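Local coordinates for protein alcohol dehydrogenase (Thermus thermophilus, PDB 2EIH) that probably works as an NAD-dependent oxidoreductase of the zinc-containing alcohol dehydrogenase family, interconverting alcohols and their carbonyl products, at residues 28-34 with 123-129; 59-65 with 116-122; 169-175 with 192-198; 255-261 with 282-287. All coordinates share one frame; numbering follows the deposited sequence.

Contact 1: residues 28-34 with 123-129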
# COMPACT_ATOMS: atom_id res chain seq x y z
N LYS A 28 24.41 27.02 -0.38
CA LYS A 28 23.91 25.91 -1.18
C LYS A 28 22.82 26.40 -2.12
O LYS A 28 21.88 25.68 -2.42
CB LYS A 28 23.36 24.81 -0.28
CG LYS A 28 24.42 23.86 0.26
CD LYS A 28 23.80 22.80 1.15
CE LYS A 28 24.77 21.66 1.42
NZ LYS A 28 26.04 22.14 2.03
N GLU A 29 22.96 27.63 -2.59
CA GLU A 29 21.98 28.20 -3.48
C GLU A 29 22.55 28.50 -4.86
O GLU A 29 23.76 28.52 -5.05
CB GLU A 29 21.41 29.48 -2.88
CG GLU A 29 20.47 29.23 -1.74
CD GLU A 29 19.97 30.51 -1.13
OE1 GLU A 29 18.97 30.46 -0.38
OE2 GLU A 29 20.58 31.57 -1.42
N VAL A 30 21.65 28.71 -5.81
CA VAL A 30 22.04 29.01 -7.18
C VAL A 30 21.12 30.06 -7.79
O VAL A 30 19.93 30.08 -7.50
CB VAL A 30 22.06 27.70 -8.04
CG1 VAL A 30 20.76 26.95 -7.83
CG2 VAL A 30 22.28 28.03 -9.50
N ARG A 31 21.69 30.94 -8.59
CA ARG A 31 20.91 31.99 -9.25
C ARG A 31 20.68 31.55 -10.68
O ARG A 31 21.62 31.22 -11.41
CB ARG A 31 21.66 33.33 -9.25
CG ARG A 31 20.94 34.44 -10.01
CD ARG A 31 21.61 35.79 -9.79
NE ARG A 31 22.87 35.93 -10.50
CZ ARG A 31 23.95 36.50 -9.98
NH1 ARG A 31 23.92 36.98 -8.75
NH2 ARG A 31 25.06 36.60 -10.70
N VAL A 32 19.42 31.57 -11.09
CA VAL A 32 19.08 31.16 -12.44
C VAL A 32 18.72 32.36 -13.30
O VAL A 32 18.02 33.27 -12.85
CB VAL A 32 17.89 30.18 -12.40
CG1 VAL A 32 17.48 29.81 -13.81
CG2 VAL A 32 18.27 28.94 -11.61
N ARG A 33 19.21 32.39 -14.53
CA ARG A 33 18.85 33.46 -15.44
C ARG A 33 17.65 32.86 -16.16
O ARG A 33 17.79 31.89 -16.92
CB ARG A 33 19.99 33.73 -16.41
CG ARG A 33 19.82 35.00 -17.22
CD ARG A 33 21.11 35.32 -17.95
NE ARG A 33 21.39 34.37 -19.03
CZ ARG A 33 20.72 34.36 -20.18
NH1 ARG A 33 19.74 35.24 -20.39
NH2 ARG A 33 21.02 33.49 -21.13
N LEU A 34 16.47 33.40 -15.89
CA LEU A 34 15.21 32.91 -16.47
C LEU A 34 15.01 33.19 -17.96
O LEU A 34 15.47 34.20 -18.49
CB LEU A 34 14.04 33.49 -15.68
CG LEU A 34 13.95 33.01 -14.23
CD1 LEU A 34 13.15 33.97 -13.37
CD2 LEU A 34 13.35 31.62 -14.20
N GLU A 123 14.24 38.47 -14.52
CA GLU A 123 15.34 37.94 -15.31
C GLU A 123 16.23 37.01 -14.49
O GLU A 123 17.03 36.28 -15.04
CB GLU A 123 16.19 39.08 -15.89
CG GLU A 123 15.46 40.01 -16.87
CD GLU A 123 16.30 41.19 -17.29
OE1 GLU A 123 16.84 41.90 -16.41
OE2 GLU A 123 16.44 41.43 -18.52
N TYR A 124 16.10 37.06 -13.17
CA TYR A 124 16.91 36.21 -12.30
C TYR A 124 16.16 35.80 -11.06
O TYR A 124 15.28 36.51 -10.58
CB TYR A 124 18.20 36.92 -11.87
CG TYR A 124 19.07 37.36 -13.00
CD1 TYR A 124 18.86 38.58 -13.65
CD2 TYR A 124 20.12 36.54 -13.45
CE1 TYR A 124 19.67 38.97 -14.72
CE2 TYR A 124 20.92 36.93 -14.52
CZ TYR A 124 20.69 38.14 -15.14
OH TYR A 124 21.49 38.53 -16.19
N VAL A 125 16.50 34.64 -10.53
CA VAL A 125 15.86 34.17 -9.33
C VAL A 125 16.86 33.27 -8.63
O VAL A 125 17.65 32.58 -9.27
CB VAL A 125 14.53 33.42 -9.66
CG1 VAL A 125 14.83 32.10 -10.35
CG2 VAL A 125 13.70 33.21 -8.39
N VAL A 126 16.85 33.32 -7.30
CA VAL A 126 17.77 32.52 -6.53
C VAL A 126 17.00 31.54 -5.69
O VAL A 126 16.10 31.93 -4.95
CB VAL A 126 18.59 33.40 -5.58
CG1 VAL A 126 19.24 32.55 -4.50
CG2 VAL A 126 19.64 34.17 -6.35
N LEU A 127 17.33 30.26 -5.82
CA LEU A 127 16.66 29.23 -5.02
C LEU A 127 17.65 28.14 -4.61
O LEU A 127 18.77 28.08 -5.11
CB LEU A 127 15.46 28.63 -5.77
CG LEU A 127 15.51 28.14 -7.21
CD1 LEU A 127 14.37 27.18 -7.45
CD2 LEU A 127 15.43 29.31 -8.17
N PRO A 128 17.25 27.27 -3.67
CA PRO A 128 18.14 26.19 -3.23
C PRO A 128 18.44 25.16 -4.32
O PRO A 128 17.59 24.86 -5.15
CB PRO A 128 17.40 25.59 -2.03
CG PRO A 128 15.96 25.87 -2.33
CD PRO A 128 16.00 27.28 -2.89
N GLU A 129 19.66 24.62 -4.33
CA GLU A 129 20.04 23.64 -5.34
C GLU A 129 19.09 22.45 -5.41
O GLU A 129 19.07 21.72 -6.39
CB GLU A 129 21.48 23.13 -5.10
CG GLU A 129 21.69 22.44 -3.74
CD GLU A 129 23.08 21.82 -3.60
OE1 GLU A 129 23.42 21.40 -2.47
OE2 GLU A 129 23.82 21.73 -4.61
O HOH W 1 16.92 36.64 -17.98
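An antiparallel strand pair of the GroES-like domain is formed where Val30 and Val32 meet Leu127 and Val125. Each of these two pairs exchanges two backbone hydrogen bonds, the shortest running from Val32 N to Val125 O at 2.7 Å. Beyond the regular pairing, Glu129 N reaches Lys28 O at one end. At the other, Leu34 N binds Glu123 O, and one water donates to both Leu34 O and Glu123 O.

One face carries Arg31, Arg33, Tyr124 and Val126; the other is wholly aliphatic. On the first, the Tyr124 ring lies among aliphatic arginine carbons: Arg33 CG touches Tyr124 CE2 at 3.5 Å, while Arg31 CD comes to 4.0 Å from Tyr124 CD2. Tyr124 CG stands opposite its carbonyl carbon (chi1 -59°), which swings the ring toward Arg33. The Arg31 guanidinium is turned 89° from that ring, and its charge is met by Asp70 and Glu24; nearer the backbone, Arg31 CB packs on Val126 CG2 at 3.6 Å. On the other face Leu34 CD1 meets Val125 CG1 at 3.9 Å, and Val30, Val32 and Leu127 all rest on Leu132. Antiparallel pairing of this kind, between strand 29-38 and strand 124-128, belongs to the GroES-like beta fold of medium-chain dehydrogenases.

Contact 2: residues 59-65 with 116-122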
# COMPACT_ATOMS: atom_id res chain seq x y z
N HIS A 59 6.26 42.74 -4.62
CA HIS A 59 6.42 41.29 -4.68
C HIS A 59 6.51 40.79 -6.12
O HIS A 59 5.80 41.26 -7.00
CB HIS A 59 5.25 40.60 -3.98
CG HIS A 59 5.30 39.12 -4.06
ND1 HIS A 59 6.35 38.38 -3.55
CD2 HIS A 59 4.43 38.22 -4.59
CE1 HIS A 59 6.12 37.09 -3.77
NE2 HIS A 59 4.96 36.97 -4.40
N VAL A 60 7.39 39.82 -6.33
CA VAL A 60 7.56 39.22 -7.65
C VAL A 60 6.86 37.88 -7.66
O VAL A 60 7.24 36.96 -6.95
CB VAL A 60 9.04 39.00 -7.99
CG1 VAL A 60 9.17 38.40 -9.40
CG2 VAL A 60 9.79 40.31 -7.90
N LEU A 61 5.82 37.76 -8.48
CA LEU A 61 5.08 36.52 -8.58
C LEU A 61 5.89 35.52 -9.41
O LEU A 61 6.99 35.83 -9.86
CB LEU A 61 3.74 36.80 -9.25
CG LEU A 61 2.84 37.86 -8.60
CD1 LEU A 61 1.63 38.15 -9.51
CD2 LEU A 61 2.36 37.38 -7.23
N GLY A 62 5.33 34.32 -9.61
CA GLY A 62 6.00 33.32 -10.41
C GLY A 62 6.52 32.07 -9.71
O GLY A 62 7.51 32.12 -8.97
N ALA A 63 5.84 30.95 -9.93
CA ALA A 63 6.26 29.69 -9.32
C ALA A 63 6.99 28.84 -10.37
O ALA A 63 8.03 28.24 -10.08
CB ALA A 63 5.05 28.94 -8.75
N ASP A 64 6.46 28.80 -11.58
CA ASP A 64 7.06 28.03 -12.66
C ASP A 64 8.09 28.84 -13.44
O ASP A 64 7.90 30.03 -13.71
CB ASP A 64 5.98 27.58 -13.64
CG ASP A 64 5.51 26.19 -13.36
OD1 ASP A 64 4.34 25.91 -13.65
OD2 ASP A 64 6.33 25.39 -12.85
N GLY A 65 9.18 28.18 -13.82
CA GLY A 65 10.20 28.87 -14.57
C GLY A 65 11.26 27.95 -15.12
O GLY A 65 11.48 26.84 -14.63
N HIS A 116 5.32 33.60 -1.46
CA HIS A 116 5.75 34.41 -0.32
C HIS A 116 7.09 35.07 -0.59
O HIS A 116 7.39 36.12 -0.03
CB HIS A 116 5.85 33.53 0.92
CG HIS A 116 4.53 33.00 1.38
ND1 HIS A 116 3.54 33.82 1.88
CD2 HIS A 116 4.01 31.75 1.36
CE1 HIS A 116 2.47 33.09 2.16
NE2 HIS A 116 2.73 31.83 1.85
N ARG A 117 7.88 34.43 -1.45
CA ARG A 117 9.19 34.93 -1.82
C ARG A 117 9.18 35.27 -3.31
O ARG A 117 8.41 34.70 -4.06
CB ARG A 117 10.25 33.87 -1.54
CG ARG A 117 11.65 34.40 -1.71
CD ARG A 117 12.71 33.35 -1.40
NE ARG A 117 12.79 32.32 -2.43
CZ ARG A 117 13.19 32.52 -3.69
NH1 ARG A 117 13.23 31.50 -4.54
NH2 ARG A 117 13.56 33.73 -4.09
N HIS A 118 10.04 36.21 -3.72
CA HIS A 118 10.11 36.61 -5.12
C HIS A 118 10.18 35.42 -6.07
O HIS A 118 11.03 34.53 -5.91
CB HIS A 118 11.32 37.50 -5.37
CG HIS A 118 11.14 38.92 -4.92
ND1 HIS A 118 12.01 39.93 -5.28
CD2 HIS A 118 10.20 39.50 -4.14
CE1 HIS A 118 11.62 41.06 -4.73
NE2 HIS A 118 10.52 40.83 -4.03
N GLY A 119 9.30 35.40 -7.06
CA GLY A 119 9.27 34.29 -8.00
C GLY A 119 9.98 34.43 -9.33
O GLY A 119 11.04 35.06 -9.43
N THR A 120 9.38 33.86 -10.36
CA THR A 120 9.96 33.86 -11.69
C THR A 120 9.63 34.99 -12.66
O THR A 120 10.09 34.96 -13.79
CB THR A 120 9.68 32.50 -12.39
OG1 THR A 120 8.26 32.26 -12.45
CG2 THR A 120 10.34 31.37 -11.60
N TYR A 121 8.85 35.98 -12.24
CA TYR A 121 8.52 37.10 -13.12
C TYR A 121 9.67 38.11 -13.20
O TYR A 121 9.45 39.32 -13.16
CB TYR A 121 7.30 37.87 -12.62
CG TYR A 121 5.95 37.20 -12.82
CD1 TYR A 121 5.79 35.81 -12.71
CD2 TYR A 121 4.81 37.98 -12.97
CE1 TYR A 121 4.52 35.24 -12.73
CE2 TYR A 121 3.54 37.42 -13.01
CZ TYR A 121 3.39 36.06 -12.88
OH TYR A 121 2.14 35.53 -12.85
N ALA A 122 10.90 37.61 -13.32
CA ALA A 122 12.08 38.46 -13.43
C ALA A 122 13.14 37.77 -14.28
O ALA A 122 12.97 36.63 -14.68
CB ALA A 122 12.63 38.75 -12.04
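Two aromatic rings of the segment 116-122 each take an aliphatic carbon of the segment 59-65 squarely on one face. Leu61 CB sits over the centre of the Tyr121 ring, 3.7 Å from its centroid, and Val60 CG2 lies over the His118 ring in the same way, 3.5 Å from that centroid; both are CH-pi contacts. The His59 ring is met at its edge instead, where Arg117 O approaches His59 CE1 to 3.3 Å, while His59 NE2 bonds to Gly114 O. This is a buried junction within the GroES-like domain, where the loop 116-122 packs on the link between strands 59-60 and 64-72.

Backbone bonds fix the register. Gly119 N donates to Val60 O at 2.6 Å, from well above the carbonyl plane, and Tyr121 N donates to Leu61 O at 3.0 Å. Gly62 has no side chain where the backbones come close: a beta carbon there would run into Thr120 N and the Tyr121 ring. The Tyr121 hydroxyl reaches past both segments to Asp43 and His326. With an alanine in place of Tyr121, Leu61 would probably lose the flat surface it packs on, and Asp43 and His326 would be left without the hydroxyl that joins them.

Thr120 closes the junction at the start of strand 64-72. Its OG1 stands between the backbone N and the carbonyl carbon (chi1 58°), a position from which Thr120 OG1 donates to Asp64 O at 2.6 Å, 45° out of the carbonyl plane.

Contact 3: residues 169-175 with 192-198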
# COMPACT_ATOMS: atom_id res chain seq x y z
N ASP A 169 -11.24 3.46 -15.65
CA ASP A 169 -11.92 4.46 -16.44
C ASP A 169 -11.69 5.74 -15.67
O ASP A 169 -12.23 5.93 -14.58
CB ASP A 169 -13.40 4.14 -16.56
CG ASP A 169 -13.69 3.23 -17.73
OD1 ASP A 169 -14.32 2.17 -17.53
OD2 ASP A 169 -13.29 3.60 -18.86
N VAL A 170 -10.84 6.60 -16.21
CA VAL A 170 -10.53 7.87 -15.57
C VAL A 170 -11.31 9.00 -16.25
O VAL A 170 -11.36 9.07 -17.48
CB VAL A 170 -9.02 8.18 -15.65
CG1 VAL A 170 -8.73 9.53 -15.01
CG2 VAL A 170 -8.23 7.09 -14.94
N LEU A 171 -11.93 9.86 -15.45
CA LEU A 171 -12.68 11.00 -15.97
C LEU A 171 -11.91 12.26 -15.60
O LEU A 171 -11.61 12.48 -14.42
CB LEU A 171 -14.09 11.05 -15.37
CG LEU A 171 -14.96 12.30 -15.61
CD1 LEU A 171 -15.43 12.36 -17.06
CD2 LEU A 171 -16.17 12.25 -14.69
N VAL A 172 -11.56 13.06 -16.60
CA VAL A 172 -10.84 14.32 -16.37
C VAL A 172 -11.80 15.47 -16.71
O VAL A 172 -12.37 15.51 -17.80
CB VAL A 172 -9.60 14.43 -17.28
CG1 VAL A 172 -8.86 15.73 -16.98
CG2 VAL A 172 -8.69 13.23 -17.06
N MET A 173 -11.96 16.42 -15.79
CA MET A 173 -12.85 17.55 -15.98
C MET A 173 -12.22 18.78 -16.63
O MET A 173 -11.06 19.12 -16.38
CB MET A 173 -13.47 17.97 -14.65
CG MET A 173 -14.38 16.95 -14.02
SD MET A 173 -15.88 16.66 -14.98
CE MET A 173 -16.99 17.90 -14.24
N ALA A 174 -13.02 19.43 -17.48
CA ALA A 174 -12.60 20.65 -18.17
C ALA A 174 -11.22 20.58 -18.80
O ALA A 174 -10.25 21.05 -18.22
CB ALA A 174 -12.67 21.83 -17.21
N ALA A 175 -11.13 20.00 -19.99
CA ALA A 175 -9.86 19.87 -20.68
C ALA A 175 -9.22 21.20 -21.08
O ALA A 175 -9.92 22.16 -21.41
CB ALA A 175 -10.02 18.99 -21.90
N ALA A 192 -4.97 3.79 -18.19
CA ALA A 192 -6.41 4.04 -18.06
C ALA A 192 -7.07 4.36 -19.40
O ALA A 192 -6.41 4.58 -20.41
CB ALA A 192 -6.66 5.17 -17.09
N ARG A 193 -8.40 4.37 -19.37
CA ARG A 193 -9.19 4.73 -20.53
C ARG A 193 -9.74 6.08 -20.11
O ARG A 193 -10.57 6.16 -19.20
CB ARG A 193 -10.34 3.74 -20.72
CG ARG A 193 -10.79 3.58 -22.15
CD ARG A 193 -11.68 2.36 -22.25
NE ARG A 193 -12.95 2.61 -21.60
CZ ARG A 193 -13.99 3.16 -22.21
NH1 ARG A 193 -13.90 3.50 -23.49
NH2 ARG A 193 -15.11 3.41 -21.54
N VAL A 194 -9.25 7.14 -20.74
CA VAL A 194 -9.67 8.48 -20.37
C VAL A 194 -10.88 9.03 -21.08
O VAL A 194 -11.01 8.95 -22.29
CB VAL A 194 -8.54 9.50 -20.57
CG1 VAL A 194 -9.06 10.89 -20.25
CG2 VAL A 194 -7.35 9.14 -19.70
N ILE A 195 -11.77 9.61 -20.29
CA ILE A 195 -12.95 10.25 -20.80
C ILE A 195 -12.75 11.69 -20.36
O ILE A 195 -12.63 11.95 -19.16
CB ILE A 195 -14.24 9.69 -20.15
CG1 ILE A 195 -14.35 8.19 -20.37
CG2 ILE A 195 -15.45 10.36 -20.74
CD1 ILE A 195 -13.47 7.33 -19.39
N ALA A 196 -12.68 12.62 -21.30
CA ALA A 196 -12.47 14.03 -20.94
C ALA A 196 -13.69 14.89 -21.24
O ALA A 196 -14.38 14.67 -22.23
CB ALA A 196 -11.25 14.57 -21.67
N THR A 197 -13.96 15.87 -20.39
CA THR A 197 -15.09 16.76 -20.61
C THR A 197 -14.62 18.20 -20.76
O THR A 197 -13.65 18.63 -20.12
CB THR A 197 -16.11 16.70 -19.44
OG1 THR A 197 -15.52 17.25 -18.25
CG2 THR A 197 -16.53 15.26 -19.17
N ALA A 198 -15.30 18.95 -21.63
CA ALA A 198 -14.97 20.35 -21.89
C ALA A 198 -16.25 21.06 -22.32
O ALA A 198 -17.29 20.42 -22.50
CB ALA A 198 -13.92 20.46 -22.98
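The side chains of Asp169 and Arg193 extend alongside each other in one direction, yet their carboxylate and guanidinium planes stand 84° apart. The salt bridge is therefore not a flat two-on-two pairing: a single oxygen, Asp169 OD2, takes Arg193 NE on its syn lone pair at 2.9 Å, tilted out of the guanidinium plane, with a weak second bond from Arg193 NH2. Asp169 OD1 turns to Lys234, and Arg193 NH2 also binds Leu230 O. A leucine in place of Arg193 would probably leave Asp169 OD2 without its charged mate and Leu230 O without this donor.

Further along the same face, the Leu171 side chain passes aslant that of Thr197, Leu171 CD1 touching Thr197 CG2 at 3.8 Å. The other branch, Thr197 OG1, lies 3.3 Å from Met173 SD and accepts a weak bond from Ala174 N. On the face that carries Val170, Val172 and Val194, Val170 CG2 presses unusually tightly on Ala192 CB at 3.3 Å, and Val172 CG2 meets Val194 CG1 at 4.0 Å. Parallel backbone bonds join the strands, among them Ile195 N to Val170 O at 2.9 Å; past the strand end, Ala175 N binds Thr197 O.

The pair forms the two strands of a Rossmann beta-alpha-beta unit. Helix 180-189 packs on Val172 and Val194, helix 201-210 on Ala175, Ala196 and Ala198, and strand 236-241 flanks Leu171 on the side away from 193-198.

Contact 4: residues 255-261 with 282-287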
# COMPACT_ATOMS: atom_id res chain seq x y z
N THR A 255 -19.63 9.32 -11.15
CA THR A 255 -18.67 8.44 -10.50
C THR A 255 -19.27 7.08 -10.18
O THR A 255 -20.35 6.97 -9.61
CB THR A 255 -18.15 9.10 -9.21
OG1 THR A 255 -17.65 10.40 -9.52
CG2 THR A 255 -17.03 8.27 -8.61
N ALA A 256 -18.55 6.03 -10.56
CA ALA A 256 -19.02 4.67 -10.30
C ALA A 256 -18.93 4.38 -8.81
O ALA A 256 -18.35 5.15 -8.05
CB ALA A 256 -18.18 3.67 -11.08
N ASN A 257 -19.52 3.26 -8.40
CA ASN A 257 -19.50 2.88 -7.00
C ASN A 257 -18.05 2.64 -6.54
O ASN A 257 -17.21 2.15 -7.29
CB ASN A 257 -20.34 1.62 -6.80
CG ASN A 257 -21.82 1.86 -7.08
OD1 ASN A 257 -22.59 0.91 -7.22
ND2 ASN A 257 -22.22 3.12 -7.15
N GLY A 258 -17.77 3.03 -5.30
CA GLY A 258 -16.44 2.85 -4.74
C GLY A 258 -15.39 3.63 -5.50
O GLY A 258 -14.20 3.35 -5.39
N GLY A 259 -15.84 4.62 -6.26
CA GLY A 259 -14.94 5.43 -7.04
C GLY A 259 -14.19 6.46 -6.23
O GLY A 259 -14.55 6.79 -5.10
N ARG A 260 -13.13 6.99 -6.82
CA ARG A 260 -12.31 7.98 -6.17
C ARG A 260 -12.31 9.26 -6.99
O ARG A 260 -12.25 9.23 -8.22
CB ARG A 260 -10.91 7.41 -5.96
CG ARG A 260 -10.95 6.27 -4.96
CD ARG A 260 -9.90 5.22 -5.17
NE ARG A 260 -8.57 5.63 -4.76
CZ ARG A 260 -7.53 4.79 -4.70
NH1 ARG A 260 -7.69 3.52 -5.03
NH2 ARG A 260 -6.34 5.23 -4.33
N ILE A 261 -12.40 10.38 -6.29
CA ILE A 261 -12.42 11.70 -6.93
C ILE A 261 -11.31 12.54 -6.32
O ILE A 261 -11.28 12.76 -5.11
CB ILE A 261 -13.78 12.38 -6.69
CG1 ILE A 261 -14.91 11.46 -7.19
CG2 ILE A 261 -13.84 13.73 -7.40
CD1 ILE A 261 -16.30 11.85 -6.68
N ARG A 282 -22.57 4.81 -1.60
CA ARG A 282 -21.83 4.17 -2.68
C ARG A 282 -20.34 4.08 -2.40
O ARG A 282 -19.56 3.77 -3.29
CB ARG A 282 -22.10 4.89 -4.00
CG ARG A 282 -23.57 4.90 -4.42
CD ARG A 282 -23.75 5.24 -5.89
NE ARG A 282 -22.92 6.38 -6.28
CZ ARG A 282 -22.92 6.94 -7.49
NH1 ARG A 282 -23.70 6.46 -8.45
NH2 ARG A 282 -22.13 7.97 -7.73
N GLN A 283 -19.95 4.36 -1.16
CA GLN A 283 -18.55 4.28 -0.75
C GLN A 283 -17.57 5.06 -1.63
O GLN A 283 -16.49 4.58 -1.95
CB GLN A 283 -18.12 2.81 -0.69
CG GLN A 283 -19.03 1.96 0.16
CD GLN A 283 -18.43 0.61 0.49
OE1 GLN A 283 -17.43 0.52 1.21
NE2 GLN A 283 -19.03 -0.45 -0.04
N LEU A 284 -17.95 6.27 -2.01
CA LEU A 284 -17.08 7.11 -2.81
C LEU A 284 -16.01 7.74 -1.92
O LEU A 284 -16.15 7.76 -0.70
CB LEU A 284 -17.91 8.19 -3.51
CG LEU A 284 -18.59 7.80 -4.82
CD1 LEU A 284 -19.16 6.40 -4.78
CD2 LEU A 284 -19.68 8.82 -5.11
N SER A 285 -14.95 8.22 -2.55
CA SER A 285 -13.84 8.86 -1.83
C SER A 285 -13.50 10.18 -2.49
O SER A 285 -13.29 10.24 -3.70
CB SER A 285 -12.59 7.97 -1.87
OG SER A 285 -12.88 6.61 -1.51
N ILE A 286 -13.44 11.24 -1.70
CA ILE A 286 -13.08 12.55 -2.21
C ILE A 286 -11.74 12.90 -1.60
O ILE A 286 -11.60 12.96 -0.38
CB ILE A 286 -14.11 13.61 -1.80
CG1 ILE A 286 -15.49 13.20 -2.30
CG2 ILE A 286 -13.72 14.97 -2.36
CD1 ILE A 286 -16.61 13.85 -1.57
N LEU A 287 -10.76 13.16 -2.45
CA LEU A 287 -9.42 13.43 -1.99
C LEU A 287 -8.89 14.80 -2.42
O LEU A 287 -8.85 15.11 -3.61
CB LEU A 287 -8.49 12.34 -2.53
CG LEU A 287 -9.05 10.91 -2.44
CD1 LEU A 287 -8.38 10.00 -3.45
CD2 LEU A 287 -8.85 10.39 -1.03
O HOH W 2 -13.74 4.76 -2.94
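Gly259 O is approached from several directions: Ser285 N donates to it at 3.0 Å, Leu284 CA makes a C-H contact with it, and a water lies 3.1 Å from Gly259 O. The same water stands beside Gln283 O and Ser285 OG, bridging the start of the two strands. The parallel pairing then continues, with Ile261 N bonded to Ser285 O at 2.7 Å and Leu287 N to Ile261 O.

Upstream, a type II turn from Ala256 to Gly259 presents Gly258 N to Arg282 O at 2.8 Å, almost straight in line with the carbonyl (C=O...N 179°). Gly258 carries the positive phi of the turn's third position. Leu284 wedges into this corner, its CD1 3.6 Å from Ala256 O and its CG against Thr255 CG2. The Arg282 guanidinium passes with one face toward Thr255 O, Arg282 CZ coming to 3.3 Å from it. Gln283, also at positive phi, is the C-prime residue of a Schellman motif that ends helix 278-281.

Ser285, Ile286 and Leu287 also pair antiparallel with a strand of the third subunit. A last Rossmann strand that carries the sheet on across a subunit interface is a feature of many medium-chain dehydrogenases.

In the fold
The four contacts fall into two groups on opposite sides of the chain's centre, one for each domain. Contact 2 is nested along the chain inside the loop closed by contact 1; their centres lie 11 Å apart, they touch, and both reach the sheet in which strands 29-38 and 64-72 are neighbours. The zinc-binding Cys93, Cys96, Cys99 and Cys107 fall in the chain between their segments. Contacts 3 and 4 follow in series, 15 Å apart between centres, within one six-stranded parallel sheet where strand 236-241 separates them. Between the groups centres are 31 to 42 Å apart, consistent with separate GroES-like and probably nucleotide-binding Rossmann domains.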